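Local coordinates for folylpolyglutamate synthase/dihydrofolate synthase (PDB 1O5Z), which probably adds glutamate to dihydropteroate and to tetrahydrofolyl-polyglutamate chains, in an ATP-dependent, magnesium-requiring ligase reaction of folate biosynthesis, at residues E113-E116 / P117-E121. Residues are numbered along the deposited sequence; the frame is centred on the assembly and turned at random.
Sequences ETME and PILNE
Met-115 and Leu-119 both turn their CG anti to the carbonyl carbon (chi1 -60° in each). This lays the leucine against the start of the methionine side chain one helical turn earlier. CD1 of Leu-119 lies 4.1 Å from CB of Met-115, and CG of Leu-119 sits over the carbonyl, 3.5 Å from O of Met-115. The same carbonyl takes a nearly straight bond from the backbone, Leu-119 N to Met-115 O at 2.8 Å. The next turn bond is more bent: N of Asn-120 reaches O of Glu-116 at 2.7 Å, with an N-H...O angle of 146°. Both bonds belong to helix 105-122 of the Mur ligase middle domain. Pro-117 kinks this helix. Having no N-H, it cannot bond back to Glu-113, and CD of Pro-117 rests 3.5 Å from O of Glu-113 instead. One side of the helix is buried: Met-115 also touches Met-139 and Leu-142 of helix 132-146, while Leu-119 touches Val-135 of that helix and Leu-41 of helix 36-44. An alanine in place of Leu-119 would keep the backbone bond but is likely to open a gap beside CB of Met-115 and leave Val-135 and Leu-41 without their leucine partner. On the more exposed side, Glu-116 sends CG anti to its backbone nitrogen (chi1 173°), and ND2 of Asn-120 lies 3.5 Å from CG of Glu-116. This methylene makes the contact, and the carboxylate runs on past the amide. On Thr-114, OG1 is hydrogen-bonded to the backbone O of Lys-110, one turn back.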
loop_
_atom_site.group_PDB
_atom_site.type_symbol
_atom_site.label_atom_id
_atom_site.label_comp_id
_atom_site.label_asym_id
_atom_site.label_seq_id
_atom_site.Cartn_x
_atom_site.Cartn_y
_atom_site.Cartn_z
ATOM N N GLU A 113 6.696 -3.029 -24.551
ATOM C CA GLU A 113 6.882 -3.274 -25.961
ATOM C C GLU A 113 6.150 -4.513 -26.463
ATOM O O GLU A 113 5.557 -4.495 -27.536
ATOM C CB GLU A 113 8.352 -3.315 -26.255
ATOM C CG GLU A 113 8.844 -1.892 -26.295
ATOM C CD GLU A 113 10.342 -1.768 -26.491
ATOM O OE1 GLU A 113 11.070 -2.824 -26.468
ATOM O OE2 GLU A 113 10.777 -0.582 -26.662
ATOM N N THR A 114 6.132 -5.559 -25.651
ATOM C CA THR A 114 5.213 -6.696 -25.867
ATOM C C THR A 114 3.725 -6.340 -26.015
ATOM O O THR A 114 3.078 -6.828 -26.943
ATOM C CB THR A 114 5.391 -7.689 -24.747
ATOM O OG1 THR A 114 6.770 -8.055 -24.730
ATOM C CG2 THR A 114 4.663 -8.990 -25.038
ATOM N N MET A 115 3.210 -5.484 -25.144
ATOM C CA MET A 115 1.785 -5.101 -25.142
ATOM C C MET A 115 1.426 -4.019 -26.157
ATOM O O MET A 115 0.279 -3.928 -26.570
ATOM C CB MET A 115 1.408 -4.573 -23.764
ATOM C CG MET A 115 1.604 -5.575 -22.684
ATOM S SD MET A 115 1.457 -4.840 -21.044
ATOM C CE MET A 115 -0.232 -4.282 -21.142
ATOM N N GLU A 116 2.414 -3.220 -26.548
ATOM C CA GLU A 116 2.236 -2.054 -27.405
ATOM C C GLU A 116 1.310 -2.274 -28.614
ATOM O O GLU A 116 0.373 -1.505 -28.783
ATOM C CB GLU A 116 3.589 -1.466 -27.819
ATOM C CG GLU A 116 3.538 -0.329 -28.858
ATOM C CD GLU A 116 4.891 0.396 -29.052
ATOM O OE1 GLU A 116 5.933 -0.275 -29.339
ATOM O OE2 GLU A 116 4.946 1.655 -28.951
ATOM N N PRO A 117 1.533 -3.272 -29.472
ATOM C CA PRO A 117 0.635 -3.442 -30.603
ATOM C C PRO A 117 -0.763 -3.748 -30.141
ATOM O O PRO A 117 -1.684 -3.259 -30.736
ATOM C CB PRO A 117 1.226 -4.606 -31.391
ATOM C CG PRO A 117 2.135 -5.240 -30.475
ATOM C CD PRO A 117 2.624 -4.256 -29.481
ATOM N N ILE A 118 -0.912 -4.507 -29.065
ATOM C CA ILE A 118 -2.250 -4.819 -28.542
ATOM C C ILE A 118 -2.905 -3.597 -28.011
ATOM O O ILE A 118 -4.035 -3.322 -28.367
ATOM C CB ILE A 118 -2.221 -5.943 -27.504
ATOM C CG1 ILE A 118 -2.039 -7.277 -28.250
ATOM C CG2 ILE A 118 -3.551 -5.996 -26.698
ATOM C CD1 ILE A 118 -1.407 -8.339 -27.399
ATOM N N LEU A 119 -2.172 -2.817 -27.225
ATOM C CA LEU A 119 -2.702 -1.540 -26.747
ATOM C C LEU A 119 -2.993 -0.583 -27.872
ATOM O O LEU A 119 -3.920 0.157 -27.767
ATOM C CB LEU A 119 -1.744 -0.837 -25.828
ATOM C CG LEU A 119 -1.355 -1.568 -24.563
ATOM C CD1 LEU A 119 -0.217 -0.787 -23.896
ATOM C CD2 LEU A 119 -2.528 -1.756 -23.661
ATOM N N ASN A 120 -2.200 -0.578 -28.922
ATOM C CA ASN A 120 -2.408 0.368 -30.014
ATOM C C ASN A 120 -3.730 0.102 -30.684
ATOM O O ASN A 120 -4.411 1.024 -31.116
ATOM C CB ASN A 120 -1.273 0.299 -31.059
ATOM C CG ASN A 120 0.072 0.872 -30.548
ATOM O OD1 ASN A 120 0.125 1.622 -29.545
ATOM N ND2 ASN A 120 1.176 0.515 -31.246
ATOM N N GLU A 121 -4.049 -1.185 -30.780
ATOM C CA GLU A 121 -5.277 -1.689 -31.355
ATOM C C GLU A 121 -6.518 -1.363 -30.510
ATOM O O GLU A 121 -7.475 -0.798 -31.040
ATOM C CB GLU A 121 -5.133 -3.184 -31.532
ATOM C CG GLU A 121 -6.238 -3.860 -32.304
ATOM C CD GLU A 121 -6.239 -5.379 -32.075
ATOM O OE1 GLU A 121 -7.339 -5.969 -31.807
ATOM O OE2 GLU A 121 -5.125 -5.981 -32.138
#